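Local coordinates for protein RTX-adhesin (PDB 5IRB) that helps a 1.5-MDa calcium-binding adhesin hold its Antarctic bacterium to diatoms and ice, this piece probably serving in retention at the bacterial cell surface, at residues A[83-88]-A[97-102]; A[148-153]-A[161-166]; A[215-220]-A[288-293]. One frame throughout, in Å; residues are numbered along the deposited sequence.

Interaction 1. Residues A[83-88]-A[97-102]; sequences DASVVV and TADSTE
Val86 and Ala98 face each other across two neighbouring antiparallel strands, 83-88 and 97-102, whose axes come within 4.6 Å and run at 158° to one another. The tight part of the contact is the backbone together with the sheet face that carries Ala84, Val86, Ala98 and Ser100. Two hydrogen-bonded pairs lie here: Val86 with Ala98, where Val86 N reaches Ala98 O at 2.9 Å, and Ala84 with Ser100, where Ala84 N reaches Ser100 O at 2.8 Å; each pair also makes the return bond. Above the backbone, Val86 CG1 rests on Ala98 CB at 4.0 Å. The position of Val86 CG1 between its own backbone N and carbonyl carbon (chi1 63°) holds this branch over the partner strand. Strand 8-12 closes over this face, with Ile12 on Ala84, Ile8 on Val86, and the hydroxyl of Ser100 hydrogen-bonded to Leu10 O.

The other face, bearing Asp83, Ser85, Val87, Thr97, Asp99 and Thr101, is partly or fully exposed; its side chains meet in separate pairs and make no hydrogen bond across the strands. Asp99 turns its carboxylate back toward the partner strand, bringing OD1 to 3.3 Å from Ser85 CB. Val87 CB meets Thr97 CG2 at 4.0 Å, their side chains slanting past one another. At the far end Asp83 and Thr101 lie alongside, OD1 to CG2 at 3.6 Å. The consecutive antiparallel strands make a beta hairpin, and its one face covered by strands 8-12 and 29-38 is consistent with a sheet of an immunoglobulin-like beta sandwich.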
ATOM      1  N   ASP A  83     -27.975  27.944  20.207  1.00 33.55           N
ATOM      2  CA  ASP A  83     -29.190  28.571  20.751  1.00 34.55           C
ATOM      3  C   ASP A  83     -29.018  30.089  20.793  1.00 33.15           C
ATOM      4  O   ASP A  83     -28.007  30.594  21.285  1.00 33.39           O
ATOM      5  CB  ASP A  83     -29.525  28.038  22.156  1.00 36.22           C
ATOM      6  CG  ASP A  83     -29.659  26.507  22.205  1.00 38.60           C
ATOM      7  OD1 ASP A  83     -30.376  25.912  21.364  1.00 41.18           O
ATOM      8  OD2 ASP A  83     -29.060  25.891  23.116  1.00 40.52           O
ATOM      9  N   ALA A  84     -30.018  30.813  20.305  1.00 32.38           N
ATOM     10  CA  ALA A  84     -29.905  32.260  20.236  1.00 31.87           C
ATOM     11  C   ALA A  84     -31.161  32.943  20.752  1.00 31.41           C
ATOM     12  O   ALA A  84     -32.264  32.433  20.598  1.00 31.14           O
ATOM     13  CB  ALA A  84     -29.636  32.685  18.811  1.00 31.66           C
ATOM     14  N   SER A  85     -30.979  34.091  21.375  1.00 31.40           N
ATOM     15  CA  SER A  85     -32.121  34.946  21.675  1.00 31.49           C
ATOM     16  C   SER A  85     -31.775  36.424  21.497  1.00 31.32           C
ATOM     17  O   SER A  85     -30.593  36.807  21.461  1.00 31.29           O
ATOM     18  CB  SER A  85     -32.637  34.661  23.087  1.00 32.22           C
ATOM     19  OG  SER A  85     -31.669  35.010  24.060  1.00 32.96           O
ATOM     20  N   VAL A  86     -32.810  37.249  21.328  1.00 31.08           N
ATOM     21  CA  VAL A  86     -32.593  38.676  21.136  1.00 31.15           C
ATOM     22  C   VAL A  86     -33.621  39.492  21.948  1.00 31.34           C
ATOM     23  O   VAL A  86     -34.769  39.076  22.102  1.00 30.94           O
ATOM     24  CB  VAL A  86     -32.647  39.048  19.636  1.00 31.29           C
ATOM     25  CG1 VAL A  86     -34.016  38.758  19.047  1.00 31.59           C
ATOM     26  CG2 VAL A  86     -32.226  40.515  19.402  1.00 32.05           C
ATOM     27  N   VAL A  87     -33.179  40.610  22.510  1.00 31.75           N
ATOM     28  CA  VAL A  87     -34.099  41.652  22.967  1.00 32.50           C
ATOM     29  C   VAL A  87     -33.779  42.948  22.219  1.00 32.45           C
ATOM     30  O   VAL A  87     -32.603  43.290  22.047  1.00 32.66           O
ATOM     31  CB  VAL A  87     -34.023  41.854  24.484  1.00 33.41           C
ATOM     32  CG1 VAL A  87     -32.604  42.134  24.916  1.00 34.34           C
ATOM     33  CG2 VAL A  87     -34.959  42.982  24.920  1.00 34.27           C
ATOM     34  N   VAL A  88     -34.816  43.624  21.724  1.00 31.91           N
ATOM     35  CA  VAL A  88     -34.654  44.878  20.999  1.00 32.50           C
ATOM     36  C   VAL A  88     -35.471  46.000  21.672  1.00 33.22           C
ATOM     37  O   VAL A  88     -36.434  45.724  22.388  1.00 32.76           O
ATOM     38  CB  VAL A  88     -35.108  44.781  19.531  1.00 32.47           C
ATOM     39  CG1 VAL A  88     -34.418  43.638  18.804  1.00 32.02           C
ATOM     40  CG2 VAL A  88     -36.634  44.654  19.449  1.00 32.50           C
ATOM     41  N   THR A  97     -38.807  40.500  22.383  1.00 32.91           N
ATOM     42  CA  THR A  97     -37.864  39.401  22.479  1.00 32.39           C
ATOM     43  C   THR A  97     -38.176  38.333  21.441  1.00 32.34           C
ATOM     44  O   THR A  97     -39.325  38.168  21.040  1.00 32.27           O
ATOM     45  CB  THR A  97     -37.882  38.760  23.873  1.00 33.33           C
ATOM     46  OG1 THR A  97     -39.222  38.328  24.168  1.00 34.45           O
ATOM     47  CG2 THR A  97     -37.461  39.764  24.933  1.00 33.61           C
ATOM     48  N   ALA A  98     -37.149  37.611  20.998  1.00 32.11           N
ATOM     49  CA  ALA A  98     -37.373  36.388  20.216  1.00 32.55           C
ATOM     50  C   ALA A  98     -36.264  35.364  20.458  1.00 32.45           C
ATOM     51  O   ALA A  98     -35.236  35.707  21.034  1.00 31.61           O
ATOM     52  CB  ALA A  98     -37.475  36.714  18.733  1.00 32.88           C
ATOM     53  N   ASP A  99     -36.511  34.120  20.032  1.00 33.44           N
ATOM     54  CA  ASP A  99     -35.570  33.007  20.149  1.00 34.63           C
ATOM     55  C   ASP A  99     -35.259  32.437  18.778  1.00 34.26           C
ATOM     56  O   ASP A  99     -36.018  32.624  17.838  1.00 34.06           O
ATOM     57  CB  ASP A  99     -36.135  31.846  20.988  1.00 37.68           C
ATOM     58  CG  ASP A  99     -36.275  32.175  22.450  1.00 40.54           C
ATOM     59  OD1 ASP A  99     -35.363  32.810  23.021  1.00 42.34           O
ATOM     60  OD2 ASP A  99     -37.300  31.768  23.038  1.00 45.84           O
ATOM     61  N   SER A 100     -34.173  31.680  18.683  1.00 33.80           N
ATOM     62  CA  SER A 100     -33.900  30.972  17.447  1.00 34.39           C
ATOM     63  C   SER A 100     -32.848  29.901  17.703  1.00 33.39           C
ATOM     64  O   SER A 100     -32.166  29.913  18.734  1.00 32.46           O
ATOM     65  CB  SER A 100     -33.419  31.936  16.363  1.00 34.83           C
ATOM     66  OG  SER A 100     -33.366  31.288  15.107  1.00 38.31           O
ATOM     67  N   THR A 101     -32.718  28.983  16.763  1.00 33.68           N
ATOM     68  CA  THR A 101     -31.659  27.991  16.831  1.00 33.61           C
ATOM     69  C   THR A 101     -31.074  27.844  15.441  1.00 34.32           C
ATOM     70  O   THR A 101     -31.712  28.217  14.448  1.00 34.53           O
ATOM     71  CB  THR A 101     -32.137  26.613  17.337  1.00 34.53           C
ATOM     72  OG1 THR A 101     -33.102  26.092  16.421  1.00 35.97           O
ATOM     73  CG2 THR A 101     -32.752  26.711  18.747  1.00 35.03           C
ATOM     74  N   GLU A 102     -29.855  27.291  15.395  1.00 34.44           N
ATOM     75  CA  GLU A 102     -29.155  26.983  14.168  1.00 35.46           C
ATOM     76  C   GLU A 102     -28.338  25.713  14.373  1.00 34.85           C
ATOM     77  O   GLU A 102     -27.435  25.661  15.204  1.00 34.08           O
ATOM     78  CB  GLU A 102     -28.239  28.146  13.761  1.00 35.90           C
ATOM     79  CG  GLU A 102     -27.620  28.001  12.372  1.00 37.84           C
ATOM     80  CD  GLU A 102     -28.657  27.960  11.280  1.00 39.93           C
ATOM     81  OE1 GLU A 102     -29.772  28.465  11.506  1.00 41.45           O
ATOM     82  OE2 GLU A 102     -28.359  27.413  10.194  1.00 41.30           O
TER

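Interaction 2. Residues A[148-153]-A[161-166]; sequences DTVSMT and TVVLAN
Val150 and Thr161 form the hydrogen-bonded antiparallel pair of a beta hairpin, strands 149-154 and 157-162, at the edge of a five-strand sheet. Together with Asp148 they have the largest areas buried by the contact. Thr161 N donates a hydrogen bond to Val150 O at 2.8 Å. The return bond, Val150 N to Thr161 O at 2.9 Å, is nearly straight at the hydrogen (174°).

The two side chains run alongside each other, Thr161 CG2 against Val150 CB at 3.9 Å. Because Thr161 OG1 is trans to the backbone N (chi1 -171°), the methyl is the branch that meets the valine, while the hydroxyl makes a weak hydrogen bond to Ser170 O of strand 168-174. The CG2 branch of Val150, beside its backbone N, meets Val163 CG2 at 3.6 Å, the side chains crossing at about a right angle.

Asp148, just before the strand, continues the pairing as its carbonyl O receives Val163 N at 2.8 Å. Its buried carboxylate is held from outside the hairpin, OD2 bonding to both Ser145 N and Tyr198 OH. One bond back from the carboxylate carbon, Asp148 CB lies 3.8 Å from Val163 CG2.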
ATOM      1  N   ASP A 148      -6.239  10.651  -5.489  1.00 29.78           N
ATOM      2  CA  ASP A 148      -5.296  10.872  -4.387  1.00 29.85           C
ATOM      3  C   ASP A 148      -3.883  10.430  -4.743  1.00 30.45           C
ATOM      4  O   ASP A 148      -3.695   9.553  -5.593  1.00 30.01           O
ATOM      5  CB  ASP A 148      -5.744  10.127  -3.116  1.00 28.77           C
ATOM      6  CG  ASP A 148      -6.945  10.794  -2.419  1.00 29.04           C
ATOM      7  OD1 ASP A 148      -7.264  11.950  -2.767  1.00 29.26           O
ATOM      8  OD2 ASP A 148      -7.546  10.158  -1.517  1.00 28.02           O
ATOM      9  N   THR A 149      -2.900  11.029  -4.072  1.00 31.61           N
ATOM     10  CA  THR A 149      -1.504  10.690  -4.278  1.00 32.98           C
ATOM     11  C   THR A 149      -1.093   9.477  -3.448  1.00 33.36           C
ATOM     12  O   THR A 149      -1.382   9.396  -2.254  1.00 33.06           O
ATOM     13  CB  THR A 149      -0.598  11.882  -3.945  1.00 35.17           C
ATOM     14  OG1 THR A 149      -0.945  12.969  -4.801  1.00 36.88           O
ATOM     15  CG2 THR A 149       0.857  11.553  -4.191  1.00 36.02           C
ATOM     16  N   VAL A 150      -0.438   8.523  -4.111  1.00 33.15           N
ATOM     17  CA  VAL A 150       0.160   7.364  -3.451  1.00 32.61           C
ATOM     18  C   VAL A 150       1.672   7.462  -3.568  1.00 33.76           C
ATOM     19  O   VAL A 150       2.193   7.660  -4.663  1.00 34.86           O
ATOM     20  CB  VAL A 150      -0.345   6.050  -4.063  1.00 32.24           C
ATOM     21  CG1 VAL A 150       0.448   4.827  -3.521  1.00 31.14           C
ATOM     22  CG2 VAL A 150      -1.829   5.895  -3.781  1.00 32.15           C
ATOM     23  N   SER A 151       2.371   7.389  -2.443  1.00 34.25           N
ATOM     24  CA  SER A 151       3.819   7.494  -2.485  1.00 35.96           C
ATOM     25  C   SER A 151       4.530   6.455  -1.608  1.00 35.80           C
ATOM     26  O   SER A 151       3.954   5.880  -0.677  1.00 34.78           O
ATOM     27  CB  SER A 151       4.259   8.902  -2.102  1.00 38.59           C
ATOM     28  OG  SER A 151       3.888   9.213  -0.785  1.00 39.79           O
ATOM     29  N   MET A 152       5.792   6.205  -1.938  1.00 36.10           N
ATOM     30  CA  MET A 152       6.605   5.227  -1.230  1.00 36.23           C
ATOM     31  C   MET A 152       8.046   5.541  -1.552  1.00 37.88           C
ATOM     32  O   MET A 152       8.340   6.008  -2.652  1.00 37.79           O
ATOM     33  CB  MET A 152       6.241   3.815  -1.650  1.00 35.48           C
ATOM     34  CG  MET A 152       6.465   3.559  -3.128  1.00 36.20           C
ATOM     35  SD  MET A 152       5.487   2.174  -3.696  1.00 35.64           S
ATOM     36  CE  MET A 152       3.942   3.041  -3.994  1.00 36.25           C
ATOM     37  N   THR A 153       8.939   5.325  -0.592  1.00 38.50           N
ATOM     38  CA  THR A 153      10.356   5.516  -0.835  1.00 40.08           C
ATOM     39  C   THR A 153      11.077   4.179  -0.635  1.00 39.77           C
ATOM     40  O   THR A 153      11.088   3.616   0.465  1.00 39.52           O
ATOM     41  CB  THR A 153      10.951   6.578   0.090  1.00 42.43           C
ATOM     42  OG1 THR A 153      10.222   7.794  -0.068  1.00 42.79           O
ATOM     43  CG2 THR A 153      12.399   6.835  -0.269  1.00 45.03           C
ATOM     44  N   THR A 161       2.398   7.598  -7.492  1.00 32.98           N
ATOM     45  CA  THR A 161       1.335   7.385  -8.470  1.00 32.37           C
ATOM     46  C   THR A 161       0.014   7.973  -7.941  1.00 32.22           C
ATOM     47  O   THR A 161       0.001   8.719  -6.950  1.00 31.67           O
ATOM     48  CB  THR A 161       1.195   5.875  -8.840  1.00 31.41           C
ATOM     49  OG1 THR A 161       0.297   5.726  -9.947  1.00 31.41           O
ATOM     50  CG2 THR A 161       0.685   5.057  -7.692  1.00 30.48           C
ATOM     51  N   VAL A 162      -1.079   7.692  -8.638  1.00 32.77           N
ATOM     52  CA  VAL A 162      -2.364   8.262  -8.276  1.00 33.80           C
ATOM     53  C   VAL A 162      -3.439   7.182  -8.182  1.00 32.56           C
ATOM     54  O   VAL A 162      -3.412   6.199  -8.924  1.00 32.91           O
ATOM     55  CB  VAL A 162      -2.780   9.349  -9.294  1.00 36.98           C
ATOM     56  CG1 VAL A 162      -4.209   9.810  -9.064  1.00 37.34           C
ATOM     57  CG2 VAL A 162      -1.843  10.550  -9.186  1.00 39.60           C
ATOM     58  N   VAL A 163      -4.378   7.357  -7.255  1.00 31.21           N
ATOM     59  CA  VAL A 163      -5.467   6.421  -7.118  1.00 30.27           C
ATOM     60  C   VAL A 163      -6.384   6.479  -8.349  1.00 31.41           C
ATOM     61  O   VAL A 163      -6.880   7.543  -8.719  1.00 32.02           O
ATOM     62  CB  VAL A 163      -6.237   6.716  -5.822  1.00 29.76           C
ATOM     63  CG1 VAL A 163      -7.445   5.808  -5.684  1.00 30.35           C
ATOM     64  CG2 VAL A 163      -5.285   6.666  -4.604  1.00 28.70           C
ATOM     65  N   LEU A 164      -6.628   5.322  -8.962  1.00 31.23           N
ATOM     66  CA  LEU A 164      -7.521   5.226 -10.121  1.00 32.54           C
ATOM     67  C   LEU A 164      -8.981   5.296  -9.717  1.00 32.25           C
ATOM     68  O   LEU A 164      -9.304   5.248  -8.533  1.00 31.08           O
ATOM     69  CB  LEU A 164      -7.279   3.922 -10.886  1.00 33.20           C
ATOM     70  CG  LEU A 164      -5.857   3.534 -11.279  1.00 33.60           C
ATOM     71  CD1 LEU A 164      -5.912   2.278 -12.094  1.00 34.71           C
ATOM     72  CD2 LEU A 164      -5.253   4.653 -12.125  1.00 34.76           C
ATOM     73  N   ALA A 165      -9.856   5.302 -10.715  1.00 33.52           N
ATOM     74  CA  ALA A 165     -11.286   5.482 -10.478  1.00 34.29           C
ATOM     75  C   ALA A 165     -11.818   4.405  -9.559  1.00 33.69           C
ATOM     76  O   ALA A 165     -12.617   4.677  -8.672  1.00 33.23           O
ATOM     77  CB  ALA A 165     -12.038   5.470 -11.803  1.00 36.43           C
ATOM     78  N   ASN A 166     -11.348   3.177  -9.737  1.00 33.28           N
ATOM     79  CA  ASN A 166     -11.856   2.111  -8.885  1.00 32.94           C
ATOM     80  C   ASN A 166     -11.097   1.967  -7.562  1.00 31.42           C
ATOM     81  O   ASN A 166     -11.223   0.948  -6.907  1.00 32.11           O
ATOM     82  CB  ASN A 166     -11.847   0.791  -9.648  1.00 33.90           C
ATOM     83  CG  ASN A 166     -10.446   0.310  -9.944  1.00 33.29           C
ATOM     84  OD1 ASN A 166      -9.456   0.897  -9.483  1.00 31.31           O
ATOM     85  ND2 ASN A 166     -10.349  -0.765 -10.705  1.00 34.58           N
TER

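Interaction 3. Residues A[215-220]-A[288-293]; sequences GTVTVN and FDAVVT
Val217 and Val219 meet Phe288, Ala290 and Val292 in a buried apolar contact between two facing sheets, with no hydrogen bond between the segments. Strand 216-219 belongs to the three-strand sheet with 236-244 and 272-278; strand 287-295 lies within the five-strand sheet. The local axes stay 7.6 Å apart at their closest, too far for backbone pairing, and run at 143°.

Alternation along each strand sends Val217, Val219, Ala290 and Val292 toward the opposite sheet. The closest carbons are Val217 CG2 and Val292 CG2 at 3.5 Å, tighter than usual van der Waals contact. Val217 divides its work: with CG1 trans to the backbone N (chi1 167°), that methyl lies 3.8 Å from Ala290 O, while CG2 serves Val292. The small Ala290 receives Val219 from two residues further along, CB to CG2 at 3.8 Å. Looser is the approach of Val219 CG1 to Phe288 CE1 at 4.4 Å, which comes obliquely to the ring.

Leu256 and Ile258 of strand 253-258 and Val239 of strand 236-244 also touch the phenyl group. Apolar side chains meeting between two sheets, with no hydrogen bond between the segments, form the core of a beta sandwich, here consistent with an immunoglobulin-like fold.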
ATOM      1  N   GLY A 215      24.536 -28.424  -4.958  1.00 35.93           N
ATOM      2  CA  GLY A 215      24.846 -29.532  -4.071  1.00 35.91           C
ATOM      3  C   GLY A 215      26.142 -30.218  -4.469  1.00 36.00           C
ATOM      4  O   GLY A 215      27.143 -29.563  -4.777  1.00 36.31           O
ATOM      5  N   THR A 216      26.103 -31.548  -4.489  1.00 36.67           N
ATOM      6  CA  THR A 216      27.259 -32.380  -4.847  1.00 36.59           C
ATOM      7  C   THR A 216      26.831 -33.436  -5.844  1.00 35.46           C
ATOM      8  O   THR A 216      25.887 -34.194  -5.608  1.00 35.07           O
ATOM      9  CB  THR A 216      27.887 -33.070  -3.629  1.00 37.67           C
ATOM     10  OG1 THR A 216      28.284 -32.082  -2.675  1.00 39.04           O
ATOM     11  CG2 THR A 216      29.127 -33.849  -4.039  1.00 38.87           C
ATOM     12  N   VAL A 217      27.534 -33.469  -6.962  1.00 34.67           N
ATOM     13  CA  VAL A 217      27.303 -34.468  -7.983  1.00 34.77           C
ATOM     14  C   VAL A 217      28.539 -35.335  -8.151  1.00 34.86           C
ATOM     15  O   VAL A 217      29.652 -34.818  -8.210  1.00 35.28           O
ATOM     16  CB  VAL A 217      26.943 -33.791  -9.307  1.00 34.72           C
ATOM     17  CG1 VAL A 217      27.014 -34.764 -10.460  1.00 34.81           C
ATOM     18  CG2 VAL A 217      25.554 -33.193  -9.195  1.00 34.13           C
ATOM     19  N   THR A 218      28.345 -36.650  -8.216  1.00 35.23           N
ATOM     20  CA  THR A 218      29.447 -37.589  -8.439  1.00 34.61           C
ATOM     21  C   THR A 218      29.133 -38.496  -9.627  1.00 34.67           C
ATOM     22  O   THR A 218      27.967 -38.682  -9.973  1.00 32.74           O
ATOM     23  CB  THR A 218      29.702 -38.478  -7.187  1.00 36.39           C
ATOM     24  OG1 THR A 218      28.591 -39.357  -6.967  1.00 35.54           O
ATOM     25  CG2 THR A 218      29.913 -37.627  -5.934  1.00 36.32           C
ATOM     26  N   VAL A 219      30.180 -39.067 -10.255  1.00 35.57           N
ATOM     27  CA  VAL A 219      29.995 -40.086 -11.281  1.00 36.02           C
ATOM     28  C   VAL A 219      30.711 -41.369 -10.830  1.00 37.12           C
ATOM     29  O   VAL A 219      31.902 -41.336 -10.486  1.00 37.15           O
ATOM     30  CB  VAL A 219      30.547 -39.630 -12.652  1.00 37.05           C
ATOM     31  CG1 VAL A 219      30.310 -40.687 -13.727  1.00 38.67           C
ATOM     32  CG2 VAL A 219      29.957 -38.244 -13.061  1.00 35.97           C
ATOM     33  N   ASN A 220      30.012 -42.499 -10.887  1.00 37.25           N
ATOM     34  CA  ASN A 220      30.627 -43.762 -10.531  1.00 38.68           C
ATOM     35  C   ASN A 220      31.637 -44.196 -11.590  1.00 39.59           C
ATOM     36  O   ASN A 220      31.753 -43.577 -12.638  1.00 39.21           O
ATOM     37  CB  ASN A 220      29.563 -44.849 -10.350  1.00 39.59           C
ATOM     38  CG  ASN A 220      28.557 -44.504  -9.270  1.00 38.85           C
ATOM     39  OD1 ASN A 220      28.913 -43.923  -8.243  1.00 38.37           O
ATOM     40  ND2 ASN A 220      27.284 -44.832  -9.511  1.00 38.67           N
ATOM     41  N   PHE A 288      34.442 -36.564 -18.875  1.00 43.66           N
ATOM     42  CA  PHE A 288      33.249 -35.758 -19.121  1.00 42.99           C
ATOM     43  C   PHE A 288      32.622 -35.302 -17.820  1.00 41.50           C
ATOM     44  O   PHE A 288      32.941 -35.819 -16.744  1.00 40.80           O
ATOM     45  CB  PHE A 288      32.244 -36.544 -19.966  1.00 43.42           C
ATOM     46  CG  PHE A 288      31.749 -37.789 -19.304  1.00 43.16           C
ATOM     47  CD1 PHE A 288      30.747 -37.738 -18.351  1.00 41.63           C
ATOM     48  CD2 PHE A 288      32.344 -39.012 -19.585  1.00 44.21           C
ATOM     49  CE1 PHE A 288      30.310 -38.889 -17.721  1.00 41.78           C
ATOM     50  CE2 PHE A 288      31.915 -40.167 -18.962  1.00 44.14           C
ATOM     51  CZ  PHE A 288      30.911 -40.121 -18.029  1.00 43.24           C
ATOM     52  N   ASP A 289      31.732 -34.322 -17.922  1.00 40.45           N
ATOM     53  CA  ASP A 289      31.047 -33.786 -16.765  1.00 39.76           C
ATOM     54  C   ASP A 289      29.611 -34.274 -16.714  1.00 38.28           C
ATOM     55  O   ASP A 289      28.965 -34.478 -17.751  1.00 39.01           O
ATOM     56  CB  ASP A 289      31.042 -32.251 -16.797  1.00 41.10           C
ATOM     57  CG  ASP A 289      32.389 -31.670 -16.449  1.00 43.37           C
ATOM     58  OD1 ASP A 289      33.202 -32.393 -15.840  1.00 42.57           O
ATOM     59  OD2 ASP A 289      32.643 -30.500 -16.791  1.00 47.27           O
ATOM     60  N   ALA A 290      29.103 -34.444 -15.504  1.00 36.23           N
ATOM     61  CA  ALA A 290      27.686 -34.636 -15.326  1.00 35.23           C
ATOM     62  C   ALA A 290      27.177 -33.344 -14.684  1.00 34.45           C
ATOM     63  O   ALA A 290      27.718 -32.895 -13.663  1.00 33.41           O
ATOM     64  CB  ALA A 290      27.395 -35.866 -14.454  1.00 34.98           C
ATOM     65  N   VAL A 291      26.163 -32.734 -15.292  1.00 34.36           N
ATOM     66  CA  VAL A 291      25.639 -31.454 -14.799  1.00 34.62           C
ATOM     67  C   VAL A 291      24.187 -31.573 -14.350  1.00 33.59           C
ATOM     68  O   VAL A 291      23.334 -32.009 -15.116  1.00 34.31           O
ATOM     69  CB  VAL A 291      25.749 -30.346 -15.852  1.00 35.67           C
ATOM     70  CG1 VAL A 291      25.227 -28.993 -15.291  1.00 35.80           C
ATOM     71  CG2 VAL A 291      27.183 -30.197 -16.292  1.00 36.70           C
ATOM     72  N   VAL A 292      23.924 -31.246 -13.090  1.00 32.22           N
ATOM     73  CA  VAL A 292      22.554 -31.276 -12.569  1.00 32.18           C
ATOM     74  C   VAL A 292      21.990 -29.852 -12.479  1.00 32.49           C
ATOM     75  O   VAL A 292      22.646 -28.940 -11.972  1.00 32.43           O
ATOM     76  CB  VAL A 292      22.482 -31.977 -11.214  1.00 31.43           C
ATOM     77  CG1 VAL A 292      21.080 -31.838 -10.582  1.00 31.28           C
ATOM     78  CG2 VAL A 292      22.873 -33.467 -11.394  1.00 31.93           C
ATOM     79  N   THR A 293      20.802 -29.663 -13.050  1.00 33.26           N
ATOM     80  CA  THR A 293      20.123 -28.370 -13.048  1.00 34.73           C
ATOM     81  C   THR A 293      19.047 -28.370 -11.960  1.00 34.94           C
ATOM     82  O   THR A 293      18.136 -29.202 -11.982  1.00 34.00           O
ATOM     83  CB  THR A 293      19.499 -28.039 -14.404  1.00 35.54           C
ATOM     84  OG1 THR A 293      20.546 -27.865 -15.370  1.00 36.85           O
ATOM     85  CG2 THR A 293      18.673 -26.721 -14.313  1.00 36.32           C
TER

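In the fold
From the N terminus the three contacts follow in series, none nested or crossed. Interaction 1 closes a hairpin turn with eight residues between the segments, tying the last two long strands of the first domain together. Interaction 2 closes seven residues in the second domain, joining an edge strand to its neighbour. Interaction 3 spans 67 residues in the third, bringing its first strand against the penultimate one, so it binds two sheets where the others lie within one. Centres are about 49 Å apart between interactions 1 and 2, 51 Å between 2 and 3, and 97 Å between 1 and 3, evidence for an extended, nearly straight row of beta-sandwich domains.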